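Local coordinates for PA0833-PD protein (Pseudomonas aeruginosa PAO1, PDB 6JFW) that probably binds peptidoglycan through its periplasmic OmpA C-like domain, helping to tie the outer membrane to the cell wall, at residues G24-L29 with N136-P141; N57-Y62 with Q100-T105; N65-V70 with G104-T109. All coordinates share one frame; numbering follows the deposited sequence.

Contact 1: G24-L29 with N136-P141; sequences GDDIKL and NLRPVP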
ATOM      1  N   GLY A  24      16.431   2.188  -3.654  1.00 19.47           N
ATOM      2  CA  GLY A  24      17.141   3.228  -4.378  1.00 23.92           C
ATOM      3  C   GLY A  24      16.625   4.595  -3.976  1.00 27.05           C
ATOM      4  O   GLY A  24      16.597   4.952  -2.792  1.00 18.46           O
ATOM      5  N   ASP A  25      16.190   5.372  -4.969  1.00 22.36           N
ATOM      6  CA  ASP A  25      15.647   6.698  -4.705  1.00 26.59           C
ATOM      7  C   ASP A  25      14.298   6.645  -3.996  1.00 28.03           C
ATOM      8  O   ASP A  25      13.893   7.645  -3.393  1.00 25.36           O
ATOM      9  CB  ASP A  25      15.504   7.477  -6.016  1.00 28.55           C
ATOM     10  CG  ASP A  25      16.833   7.702  -6.712  1.00 44.54           C
ATOM     11  OD1 ASP A  25      17.862   7.804  -6.013  1.00 40.62           O
ATOM     12  OD2 ASP A  25      16.849   7.776  -7.960  1.00 44.31           O
ATOM     13  N   ASP A  26      13.606   5.511  -4.043  1.00 16.28           N
ATOM     14  CA  ASP A  26      12.214   5.420  -3.630  1.00 17.13           C
ATOM     15  C   ASP A  26      12.065   4.808  -2.242  1.00 20.72           C
ATOM     16  O   ASP A  26      12.942   4.100  -1.741  1.00 14.93           O
ATOM     17  CB  ASP A  26      11.410   4.587  -4.632  1.00 23.79           C
ATOM     18  CG  ASP A  26      11.455   5.153  -6.033  1.00 31.02           C
ATOM     19  OD1 ASP A  26      11.866   6.320  -6.192  1.00 35.40           O
ATOM     20  OD2 ASP A  26      11.072   4.429  -6.976  1.00 35.06           O
ATOM     21  N   ILE A  27      10.916   5.091  -1.630  1.00 15.80           N
ATOM     22  CA  ILE A  27      10.452   4.418  -0.424  1.00 10.09           C
ATOM     23  C   ILE A  27       9.207   3.626  -0.791  1.00 11.37           C
ATOM     24  O   ILE A  27       8.290   4.163  -1.424  1.00 15.41           O
ATOM     25  CB  ILE A  27      10.149   5.416   0.708  1.00 14.52           C
ATOM     26  CG1 ILE A  27      11.380   6.264   1.026  1.00 21.17           C
ATOM     27  CG2 ILE A  27       9.656   4.682   1.951  1.00 14.83           C
ATOM     28  CD1 ILE A  27      11.120   7.344   2.057  1.00 20.82           C
ATOM     29  N   LYS A  28       9.174   2.355  -0.404  1.00 13.40           N
ATOM     30  CA  LYS A  28       8.031   1.488  -0.660  1.00 14.07           C
ATOM     31  C   LYS A  28       7.465   0.990   0.660  1.00 13.27           C
ATOM     32  O   LYS A  28       8.214   0.522   1.524  1.00 14.04           O
ATOM     33  CB  LYS A  28       8.417   0.302  -1.546  1.00 15.62           C
ATOM     34  CG  LYS A  28       7.290  -0.696  -1.748  1.00 22.03           C
ATOM     35  CD  LYS A  28       7.797  -1.973  -2.387  1.00 25.37           C
ATOM     36  CE  LYS A  28       8.161  -1.766  -3.842  1.00 28.22           C
ATOM     37  NZ  LYS A  28       8.846  -2.964  -4.395  1.00 38.54           N
ATOM     38  N   LEU A  29       6.149   1.088   0.807  1.00 10.95           N
ATOM     39  CA  LEU A  29       5.439   0.596   1.981  1.00 12.41           C
ATOM     40  C   LEU A  29       4.599  -0.606   1.572  1.00 17.34           C
ATOM     41  O   LEU A  29       3.723  -0.488   0.709  1.00 16.34           O
ATOM     42  CB  LEU A  29       4.562   1.695   2.581  1.00 12.93           C
ATOM     43  CG  LEU A  29       5.296   3.012   2.843  1.00 19.01           C
ATOM     44  CD1 LEU A  29       4.320   4.162   2.991  1.00 20.07           C
ATOM     45  CD2 LEU A  29       6.169   2.890   4.076  1.00 21.42           C
ATOM     46  N   ASN A 136       4.248   3.385  -3.213  1.00 10.83           N
ATOM     47  CA  ASN A 136       5.564   3.806  -3.672  1.00 13.65           C
ATOM     48  C   ASN A 136       5.658   5.325  -3.623  1.00 18.82           C
ATOM     49  O   ASN A 136       4.791   6.024  -4.159  1.00 16.67           O
ATOM     50  CB  ASN A 136       5.838   3.301  -5.088  1.00 20.50           C
ATOM     51  CG  ASN A 136       5.665   1.798  -5.214  1.00 28.53           C
ATOM     52  OD1 ASN A 136       6.370   1.025  -4.565  1.00 25.54           O
ATOM     53  ND2 ASN A 136       4.730   1.378  -6.058  1.00 25.56           N
ATOM     54  N   LEU A 137       6.704   5.828  -2.971  1.00 13.41           N
ATOM     55  CA  LEU A 137       6.985   7.257  -2.888  1.00 16.27           C
ATOM     56  C   LEU A 137       8.227   7.536  -3.726  1.00 18.47           C
ATOM     57  O   LEU A 137       9.331   7.104  -3.377  1.00 19.65           O
ATOM     58  CB  LEU A 137       7.188   7.698  -1.439  1.00 15.49           C
ATOM     59  CG  LEU A 137       6.073   7.418  -0.425  1.00 17.38           C
ATOM     60  CD1 LEU A 137       6.524   7.792   0.981  1.00 21.35           C
ATOM     61  CD2 LEU A 137       4.800   8.162  -0.789  1.00 20.73           C
ATOM     62  N   ARG A 138       8.045   8.249  -4.828  1.00 15.22           N
ATOM     63  CA  ARG A 138       9.111   8.574  -5.748  1.00 18.07           C
ATOM     64  C   ARG A 138       9.423  10.058  -5.720  1.00 16.87           C
ATOM     65  O   ARG A 138       8.506  10.868  -5.903  1.00 17.95           O
ATOM     66  CB  ARG A 138       8.708   8.186  -7.138  1.00 21.16           C
ATOM     67  CG  ARG A 138       9.651   8.705  -8.079  1.00 37.02           C
ATOM     68  CD  ARG A 138       9.367   8.021  -9.304  1.00 42.92           C
ATOM     69  NE  ARG A 138      10.558   7.199  -9.610  1.00 51.17           N
ATOM     70  CZ  ARG A 138      10.551   6.078 -10.292  1.00 60.83           C
ATOM     71  NH1 ARG A 138       9.389   5.616 -10.697  1.00 58.64           N
ATOM     72  NH2 ARG A 138      11.616   5.277 -10.548  1.00 53.33           N
ATOM     73  N   PRO A 139      10.680  10.465  -5.524  1.00 19.63           N
ATOM     74  CA  PRO A 139      10.979  11.900  -5.477  1.00 25.56           C
ATOM     75  C   PRO A 139      10.685  12.559  -6.816  1.00 29.56           C
ATOM     76  O   PRO A 139      10.750  11.930  -7.873  1.00 25.79           O
ATOM     77  CB  PRO A 139      12.478  11.951  -5.149  1.00 29.01           C
ATOM     78  CG  PRO A 139      12.858  10.566  -4.734  1.00 30.93           C
ATOM     79  CD  PRO A 139      11.900   9.647  -5.425  1.00 22.07           C
ATOM     80  N   VAL A 140      10.340  13.837  -6.754  1.00 31.21           N
ATOM     81  CA  VAL A 140      10.168  14.655  -7.951  1.00 36.62           C
ATOM     82  C   VAL A 140      11.228  15.744  -7.916  1.00 39.46           C
ATOM     83  O   VAL A 140      11.779  16.061  -6.846  1.00 38.80           O
ATOM     84  CB  VAL A 140       8.745  15.250  -8.043  1.00 40.12           C
ATOM     85  CG1 VAL A 140       7.710  14.151  -8.056  1.00 37.44           C
ATOM     86  CG2 VAL A 140       8.495  16.216  -6.898  1.00 33.06           C
ATOM     87  N   PRO A 141      11.558  16.334  -9.072  1.00 43.60           N
ATOM     88  CA  PRO A 141      12.439  17.504  -9.030  1.00 47.37           C
ATOM     89  C   PRO A 141      11.758  18.702  -8.376  1.00 43.42           C
ATOM     90  O   PRO A 141      12.382  19.391  -7.571  1.00 57.43           O
ATOM     91  CB  PRO A 141      12.730  17.782 -10.510  1.00 46.43           C
ATOM     92  CG  PRO A 141      12.452  16.495 -11.209  1.00 43.56           C
ATOM     93  CD  PRO A 141      11.324  15.865 -10.450  1.00 42.58           C
TER

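Contact 2: N57-Y62 with Q100-T105; sequences NSFKQY and QGVDGT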
ATOM      1  N   ASN A  57      -0.572  11.922   7.336  1.00 12.41           N
ATOM      2  CA  ASN A  57       0.149  13.058   7.901  1.00 13.48           C
ATOM      3  C   ASN A  57       1.563  13.144   7.344  1.00 16.49           C
ATOM      4  O   ASN A  57       2.059  14.240   7.053  1.00 15.30           O
ATOM      5  CB  ASN A  57       0.174  12.961   9.426  1.00 14.19           C
ATOM      6  CG  ASN A  57      -1.192  13.169  10.044  1.00 18.72           C
ATOM      7  OD1 ASN A  57      -2.083  13.752   9.425  1.00 20.59           O
ATOM      8  ND2 ASN A  57      -1.367  12.696  11.273  1.00 19.70           N
ATOM      9  N   SER A  58       2.228  11.998   7.182  1.00 13.29           N
ATOM     10  CA  SER A  58       3.568  11.994   6.605  1.00 11.83           C
ATOM     11  C   SER A  58       3.547  12.495   5.166  1.00 14.64           C
ATOM     12  O   SER A  58       4.352  13.353   4.785  1.00 16.37           O
ATOM     13  CB  SER A  58       4.164  10.588   6.674  1.00 14.41           C
ATOM     14  OG  SER A  58       5.435  10.548   6.047  1.00 17.62           O
ATOM     15  N   PHE A  59       2.627  11.967   4.351  1.00 14.16           N
ATOM     16  CA  PHE A  59       2.537  12.393   2.957  1.00 18.92           C
ATOM     17  C   PHE A  59       2.262  13.889   2.856  1.00 18.82           C
ATOM     18  O   PHE A  59       2.832  14.578   2.001  1.00 18.30           O
ATOM     19  CB  PHE A  59       1.439  11.614   2.225  1.00 13.95           C
ATOM     20  CG  PHE A  59       1.619  10.115   2.236  1.00 15.18           C
ATOM     21  CD1 PHE A  59       2.850   9.533   2.500  1.00 18.62           C
ATOM     22  CD2 PHE A  59       0.541   9.289   1.965  1.00 18.31           C
ATOM     23  CE1 PHE A  59       2.994   8.154   2.502  1.00 16.25           C
ATOM     24  CE2 PHE A  59       0.678   7.914   1.965  1.00 18.51           C
ATOM     25  CZ  PHE A  59       1.906   7.345   2.233  1.00 15.10           C
ATOM     26  N   LYS A  60       1.379  14.407   3.715  1.00 16.63           N
ATOM     27  CA  LYS A  60       1.077  15.834   3.708  1.00 21.27           C
ATOM     28  C   LYS A  60       2.288  16.669   4.092  1.00 20.40           C
ATOM     29  O   LYS A  60       2.464  17.780   3.580  1.00 25.18           O
ATOM     30  CB  LYS A  60      -0.078  16.136   4.660  1.00 21.69           C
ATOM     31  CG  LYS A  60      -1.446  15.967   4.042  1.00 23.82           C
ATOM     32  CD  LYS A  60      -2.462  16.881   4.711  1.00 32.93           C
ATOM     33  CE  LYS A  60      -2.830  16.370   6.092  1.00 38.36           C
ATOM     34  NZ  LYS A  60      -2.807  14.880   6.131  1.00 31.44           N
ATOM     35  N   GLN A  61       3.121  16.153   4.990  1.00 19.50           N
ATOM     36  CA  GLN A  61       4.280  16.900   5.463  1.00 23.33           C
ATOM     37  C   GLN A  61       5.414  16.877   4.447  1.00 25.42           C
ATOM     38  O   GLN A  61       6.080  17.897   4.233  1.00 23.01           O
ATOM     39  CB  GLN A  61       4.735  16.321   6.800  1.00 21.51           C
ATOM     40  CG  GLN A  61       5.730  17.157   7.557  1.00 31.05           C
ATOM     41  CD  GLN A  61       6.291  16.404   8.741  1.00 39.09           C
ATOM     42  OE1 GLN A  61       7.307  15.722   8.629  1.00 49.97           O
ATOM     43  NE2 GLN A  61       5.619  16.504   9.881  1.00 50.33           N
ATOM     44  N   TYR A  62       5.645  15.733   3.807  1.00 20.92           N
ATOM     45  CA  TYR A  62       6.717  15.579   2.820  1.00 18.41           C
ATOM     46  C   TYR A  62       6.102  15.686   1.430  1.00 21.88           C
ATOM     47  O   TYR A  62       5.636  14.704   0.854  1.00 24.00           O
ATOM     48  CB  TYR A  62       7.452  14.267   3.030  1.00 15.47           C
ATOM     49  CG  TYR A  62       8.204  14.301   4.321  1.00 23.66           C
ATOM     50  CD1 TYR A  62       9.359  15.055   4.439  1.00 24.68           C
ATOM     51  CD2 TYR A  62       7.732  13.635   5.438  1.00 20.98           C
ATOM     52  CE1 TYR A  62      10.043  15.118   5.621  1.00 20.17           C
ATOM     53  CE2 TYR A  62       8.413  13.687   6.626  1.00 26.01           C
ATOM     54  CZ  TYR A  62       9.569  14.435   6.712  1.00 28.33           C
ATOM     55  OH  TYR A  62      10.272  14.512   7.887  1.00 26.37           O
ATOM     56  N   GLN A 100      -8.497  12.044   4.357  1.00 15.92           N
ATOM     57  CA  GLN A 100      -7.673  12.594   5.427  1.00 17.15           C
ATOM     58  C   GLN A 100      -6.948  13.872   5.027  1.00 20.15           C
ATOM     59  O   GLN A 100      -6.254  14.455   5.865  1.00 25.61           O
ATOM     60  CB  GLN A 100      -6.658  11.550   5.897  1.00 18.41           C
ATOM     61  CG  GLN A 100      -7.287  10.376   6.623  1.00 27.54           C
ATOM     62  CD  GLN A 100      -7.957  10.790   7.919  1.00 29.59           C
ATOM     63  OE1 GLN A 100      -7.288  11.106   8.903  1.00 32.54           O
ATOM     64  NE2 GLN A 100      -9.284  10.799   7.923  1.00 25.45           N
ATOM     65  N   GLY A 101      -7.082  14.324   3.783  1.00 17.94           N
ATOM     66  CA  GLY A 101      -6.513  15.591   3.373  1.00 17.73           C
ATOM     67  C   GLY A 101      -5.323  15.506   2.444  1.00 21.58           C
ATOM     68  O   GLY A 101      -4.750  16.550   2.111  1.00 17.19           O
ATOM     69  N   VAL A 102      -4.920  14.310   2.019  1.00 17.21           N
ATOM     70  CA  VAL A 102      -3.860  14.199   1.026  1.00 14.87           C
ATOM     71  C   VAL A 102      -4.392  14.672  -0.319  1.00 18.56           C
ATOM     72  O   VAL A 102      -5.475  14.260  -0.754  1.00 16.09           O
ATOM     73  CB  VAL A 102      -3.337  12.756   0.951  1.00 16.25           C
ATOM     74  CG1 VAL A 102      -2.293  12.635  -0.139  1.00 17.64           C
ATOM     75  CG2 VAL A 102      -2.755  12.332   2.290  1.00 13.96           C
ATOM     76  N   ASP A 103      -3.638  15.555  -0.975  1.00 16.19           N
ATOM     77  CA  ASP A 103      -4.041  16.091  -2.271  1.00 15.18           C
ATOM     78  C   ASP A 103      -4.235  14.957  -3.271  1.00 19.74           C
ATOM     79  O   ASP A 103      -3.305  14.192  -3.541  1.00 21.72           O
ATOM     80  CB  ASP A 103      -2.987  17.080  -2.773  1.00 20.21           C
ATOM     81  CG  ASP A 103      -3.468  17.918  -3.953  1.00 27.14           C
ATOM     82  OD1 ASP A 103      -4.334  17.453  -4.724  1.00 25.12           O
ATOM     83  OD2 ASP A 103      -2.970  19.053  -4.112  1.00 24.88           O
ATOM     84  N   GLY A 104      -5.449  14.854  -3.818  1.00 16.04           N
ATOM     85  CA  GLY A 104      -5.743  13.779  -4.750  1.00 16.02           C
ATOM     86  C   GLY A 104      -4.880  13.809  -5.996  1.00 21.18           C
ATOM     87  O   GLY A 104      -4.619  12.765  -6.600  1.00 21.88           O
ATOM     88  N   THR A 105      -4.419  14.997  -6.392  1.00 14.87           N
ATOM     89  CA  THR A 105      -3.565  15.153  -7.564  1.00 22.15           C
ATOM     90  C   THR A 105      -2.173  14.559  -7.358  1.00 26.70           C
ATOM     91  O   THR A 105      -1.459  14.339  -8.340  1.00 26.09           O
ATOM     92  CB  THR A 105      -3.494  16.645  -7.932  1.00 21.36           C
ATOM     93  OG1 THR A 105      -4.802  17.097  -8.304  1.00 32.56           O
ATOM     94  CG2 THR A 105      -2.546  16.915  -9.099  1.00 31.65           C
TER

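Contact 3: N65-V70 with G104-T109; sequences NTIEIV and GTRLST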
ATOM      1  N   ASN A  65       7.248  14.314  -3.325  1.00 20.76           N
ATOM      2  CA  ASN A  65       7.262  13.034  -4.017  1.00 19.35           C
ATOM      3  C   ASN A  65       5.869  12.740  -4.550  1.00 19.09           C
ATOM      4  O   ASN A  65       4.876  13.319  -4.104  1.00 21.05           O
ATOM      5  CB  ASN A  65       7.760  11.891  -3.114  1.00 17.72           C
ATOM      6  CG  ASN A  65       7.063  11.842  -1.767  1.00 23.17           C
ATOM      7  OD1 ASN A  65       5.842  11.960  -1.675  1.00 19.57           O
ATOM      8  ND2 ASN A  65       7.845  11.649  -0.710  1.00 21.77           N
ATOM      9  N   THR A  66       5.812  11.850  -5.538  1.00 12.12           N
ATOM     10  CA  THR A  66       4.546  11.302  -5.995  1.00 19.11           C
ATOM     11  C   THR A  66       4.205  10.068  -5.180  1.00 14.43           C
ATOM     12  O   THR A  66       5.084   9.372  -4.666  1.00 17.34           O
ATOM     13  CB  THR A  66       4.581  10.925  -7.478  1.00 25.96           C
ATOM     14  OG1 THR A  66       5.565   9.905  -7.694  1.00 22.77           O
ATOM     15  CG2 THR A  66       4.891  12.128  -8.335  1.00 18.91           C
ATOM     16  N   ILE A  67       2.911   9.795  -5.079  1.00 13.62           N
ATOM     17  CA  ILE A  67       2.398   8.674  -4.308  1.00 12.57           C
ATOM     18  C   ILE A  67       1.687   7.739  -5.273  1.00 18.23           C
ATOM     19  O   ILE A  67       0.698   8.125  -5.908  1.00 18.70           O
ATOM     20  CB  ILE A  67       1.467   9.149  -3.183  1.00 15.39           C
ATOM     21  CG1 ILE A  67       2.216  10.147  -2.297  1.00 19.71           C
ATOM     22  CG2 ILE A  67       0.966   7.969  -2.369  1.00 15.65           C
ATOM     23  CD1 ILE A  67       1.330  11.065  -1.495  1.00 22.44           C
ATOM     24  N   GLU A  68       2.208   6.521  -5.400  1.00 15.96           N
ATOM     25  CA  GLU A  68       1.665   5.508  -6.296  1.00 13.32           C
ATOM     26  C   GLU A  68       1.156   4.351  -5.452  1.00 17.33           C
ATOM     27  O   GLU A  68       1.938   3.699  -4.752  1.00 20.76           O
ATOM     28  CB  GLU A  68       2.729   5.025  -7.283  1.00 19.44           C
ATOM     29  CG  GLU A  68       2.158   4.402  -8.538  1.00 37.84           C
ATOM     30  CD  GLU A  68       2.988   3.246  -9.062  1.00 43.54           C
ATOM     31  OE1 GLU A  68       3.991   2.883  -8.415  1.00 33.75           O
ATOM     32  OE2 GLU A  68       2.634   2.701 -10.130  1.00 43.39           O
ATOM     33  N   ILE A  69      -0.147   4.098  -5.514  1.00 12.35           N
ATOM     34  CA  ILE A  69      -0.783   3.044  -4.733  1.00 12.24           C
ATOM     35  C   ILE A  69      -1.105   1.893  -5.674  1.00 17.02           C
ATOM     36  O   ILE A  69      -1.822   2.070  -6.665  1.00 14.42           O
ATOM     37  CB  ILE A  69      -2.039   3.554  -4.015  1.00 12.90           C
ATOM     38  CG1 ILE A  69      -1.668   4.729  -3.108  1.00 11.85           C
ATOM     39  CG2 ILE A  69      -2.678   2.436  -3.206  1.00  8.62           C
ATOM     40  CD1 ILE A  69      -2.843   5.576  -2.691  1.00 13.55           C
ATOM     41  N   VAL A  70      -0.566   0.716  -5.371  1.00 11.78           N
ATOM     42  CA  VAL A  70      -0.647  -0.435  -6.261  1.00 12.96           C
ATOM     43  C   VAL A  70      -1.191  -1.617  -5.472  1.00 11.06           C
ATOM     44  O   VAL A  70      -0.633  -1.983  -4.431  1.00 13.34           O
ATOM     45  CB  VAL A  70       0.721  -0.777  -6.874  1.00 17.41           C
ATOM     46  CG1 VAL A  70       0.581  -1.918  -7.839  1.00 18.30           C
ATOM     47  CG2 VAL A  70       1.318   0.440  -7.569  1.00 18.66           C
ATOM     48  N   GLY A 104      -5.449  14.854  -3.818  1.00 16.04           N
ATOM     49  CA  GLY A 104      -5.743  13.779  -4.750  1.00 16.02           C
ATOM     50  C   GLY A 104      -4.880  13.809  -5.996  1.00 21.18           C
ATOM     51  O   GLY A 104      -4.619  12.765  -6.600  1.00 21.88           O
ATOM     52  N   THR A 105      -4.419  14.997  -6.392  1.00 14.87           N
ATOM     53  CA  THR A 105      -3.565  15.153  -7.564  1.00 22.15           C
ATOM     54  C   THR A 105      -2.173  14.559  -7.358  1.00 26.70           C
ATOM     55  O   THR A 105      -1.459  14.339  -8.340  1.00 26.09           O
ATOM     56  CB  THR A 105      -3.494  16.645  -7.932  1.00 21.36           C
ATOM     57  OG1 THR A 105      -4.802  17.097  -8.304  1.00 32.56           O
ATOM     58  CG2 THR A 105      -2.546  16.915  -9.099  1.00 31.65           C
ATOM     59  N   ARG A 106      -1.781  14.254  -6.123  1.00 17.21           N
ATOM     60  CA  ARG A 106      -0.500  13.604  -5.886  1.00 19.97           C
ATOM     61  C   ARG A 106      -0.578  12.085  -5.964  1.00 21.39           C
ATOM     62  O   ARG A 106       0.465  11.424  -5.919  1.00 23.62           O
ATOM     63  CB  ARG A 106       0.056  14.015  -4.520  1.00 17.19           C
ATOM     64  CG  ARG A 106       0.510  15.459  -4.455  1.00 23.52           C
ATOM     65  CD  ARG A 106       1.090  15.780  -3.096  1.00 22.79           C
ATOM     66  NE  ARG A 106       2.206  14.901  -2.762  1.00 24.60           N
ATOM     67  CZ  ARG A 106       2.670  14.728  -1.530  1.00 22.91           C
ATOM     68  NH1 ARG A 106       2.108  15.374  -0.517  1.00 16.98           N
ATOM     69  NH2 ARG A 106       3.690  13.910  -1.308  1.00 19.66           N
ATOM     70  N   LEU A 107      -1.776  11.525  -6.098  1.00 19.76           N
ATOM     71  CA  LEU A 107      -2.003  10.091  -6.005  1.00 19.21           C
ATOM     72  C   LEU A 107      -2.302   9.497  -7.373  1.00 20.63           C
ATOM     73  O   LEU A 107      -3.004  10.105  -8.187  1.00 20.75           O
ATOM     74  CB  LEU A 107      -3.173   9.784  -5.064  1.00 18.11           C
ATOM     75  CG  LEU A 107      -2.936   9.607  -3.565  1.00 25.73           C
ATOM     76  CD1 LEU A 107      -1.965  10.636  -3.031  1.00 30.35           C
ATOM     77  CD2 LEU A 107      -4.262   9.706  -2.840  1.00 23.97           C
ATOM     78  N   SER A 108      -1.767   8.306  -7.616  1.00 19.55           N
ATOM     79  CA  SER A 108      -2.205   7.451  -8.709  1.00 18.40           C
ATOM     80  C   SER A 108      -2.387   6.046  -8.155  1.00 20.22           C
ATOM     81  O   SER A 108      -1.696   5.645  -7.215  1.00 22.88           O
ATOM     82  CB  SER A 108      -1.208   7.444  -9.877  1.00 22.12           C
ATOM     83  OG  SER A 108       0.004   6.800  -9.523  1.00 27.62           O
ATOM     84  N   THR A 109      -3.349   5.310  -8.708  1.00 17.84           N
ATOM     85  CA  THR A 109      -3.617   3.967  -8.214  1.00 21.97           C
ATOM     86  C   THR A 109      -3.744   2.989  -9.368  1.00 26.28           C
ATOM     87  O   THR A 109      -4.262   3.329 -10.437  1.00 23.46           O
ATOM     88  CB  THR A 109      -4.889   3.894  -7.356  1.00 28.82           C
ATOM     89  OG1 THR A 109      -6.035   3.732  -8.199  1.00 40.20           O
ATOM     90  CG2 THR A 109      -5.051   5.146  -6.519  1.00 26.66           C
TER
HETATM   91  O   HOH W   1       1.635   9.037  -8.842  1.00 26.16           O
HETATM   92  O   HOH W   2       0.723   4.606 -11.192  1.00 32.63           O

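Contact 1: G24-L29 with N136-P141
Ile27 and Leu137 form an antiparallel hydrogen-bonded pair, where the axes of 26-29 and 136-139 approach to 4.7 Å and run at 169°. The pair lies within the mixed sheet of the OmpA C-like domain. Strand 132-139, the last of the chain, is inserted there between strands 26-32 and 65-72. Ile27 N gives a bond of 3.1 Å to Leu137 O, and Leu137 N returns one of 2.8 Å to Ile27 O. Ile27 and Leu137 point to the helix-covered face of the sheet. Their CB atoms lie 4.3 Å apart, and Leu137 touches Leu9 of helix 3-12 and Phe59 of helix 49-61.

On the other face Lys28 and Asn136 form a non-hydrogen-bonded pair, and their side chains run side by side in the same direction. Lys28 CG is anti to its backbone N (chi1 175°), and the chain turns at chi3, which bends it round the amide oxygen. Asn136 OD1 therefore has Lys28 CG and Lys28 CE close by, the latter at 3.4 Å. The Asn136 amide nitrogen is held from the other neighbouring strand by Glu68 OE1.

Toward the end of strand 136-139 the contact becomes more exposed. Pro139 lies across the Asp26 side chain at about a right angle, with its CD 3.4 Å from Asp26 OD1. Asp26 and Arg138 make a long salt bridge, with their carboxylate and guanidinium planes 87° apart. Asp26 OD2 sits above one face of the guanidinium, 3.7 Å from Arg138 NH2, and no N-H points at it.

Contact 2: N57-Y62 with Q100-T105
Lys60 reaches the loop after helix 79-99 because CG stands anti to its own carbonyl carbon (chi1 -86°) and the chain then bends at chi3 and chi4. The bends lay the aliphatic part along Gly101 and bring the amine to Gln100. Lys60 CD comes 3.5 Å from Gly101 O. Lys60 NZ makes a weak hydrogen bond of 3.5 Å to Gln100 O. The same amine also has a weak bond to Ala56 O, one turn back in its own helix. The ammonium group is thus shared loosely between two backbone carbonyls, one in its own helix and one in the loop.

Gly101 ends helix 79-99 with a Schellman motif and has positive phi (109°). This is the close of the helix in the beta-alpha-beta unit of the OmpA C-like domain, just before the chain turns back to the sheet as strand 107-111. The last turn of helix 49-61 packs beside that loop. The closest CA atoms across the contact are those of Lys60 and Val102, 5.9 Å apart.

Beside the lysine the contact is apolar. Val102 CG2 lies at the edge of the Phe59 ring, near its plane, and is 4.3 Å from Phe59 CB. The same methyl meets Lys60 CG at 4.2 Å, so it touches both side chains. Val102 also touches Ala56, while the Phe59 ring continues inward to Val135 and Leu137 of the sheet. Further along the loop, Asp103 OD1 accepts a bond of 3.0 Å from Thr105 N, an Asx turn. The amide meets this oxygen from above the carboxylate plane.

Contact 3: N65-V70 with G104-T109
Ile67 and Leu107 pack side by side on the helix-covered face of two parallel strands, 65-70 and 107-109, which run 4.7 Å apart at 20°. These are the two strands of a beta-alpha-beta unit whose crossover is helix 79-99. Ile67 CD1 and Leu107 CD1 meet at 3.7 Å, and Ile69 CD1 comes obliquely to Leu107 CG at 4.1 Å. Ala90 and Ala94 of helix 79-99 cover Ile69. The backbones are joined by Ile67 N to Arg106 O, Ser108 N to Ile67 O, and Ile69 N to Ser108 O, the last a nearly straight bond of 2.8 Å.

The opposite face is looser and wet. Ser108 is exposed, and its OG lies 3.4 Å from Glu68 CG. Two waters bind this hydroxyl. One also donates to Ile67 O, and the other donates to Glu68 OE2 at 2.9 Å. Glu68 OE1 is engaged by Asn136.

At the start of the strands Arg106 folds back over Ile67. Its chain bends at chi3 (57°), which sets one guanidinium face over Ile67 CD1 and turns an edge to Asn65. Arg106 NH2 gives a bond of 3.1 Å to Asn65 O, which lies in the guanidinium plane, and Arg106 NE adds a weak one. Arg106 NH1 bonds to Phe59 O and NH2 also to Tyr62 O. Three backbone carbonyls thus grip the guanidinium, which probably fixes its rotation and ties the end of helix 49-61 to the edge of the sheet.

In the fold
Contacts 1 and 3 belong to one sheet, with centres about 11 Å apart. Strand 132-139 joins them: Asn136 N meets Glu68 O at 2.8 Å, and Arg138 O meets Thr66 N at 2.9 Å. Contact 2 lies on the helical side, its centre about 10 Å from that of contact 3 and about 15 Å from that of contact 1. Phe59 is the common element, with its ring atom CE1 3.8 Å from Leu137 CD2 and its CB 3.8 Å from Ile67 CD1. Val102 CG1 also packs on Leu107 CD1. Together the three contacts join sheet and helices in the domain that probably carries the peptidoglycan pocket.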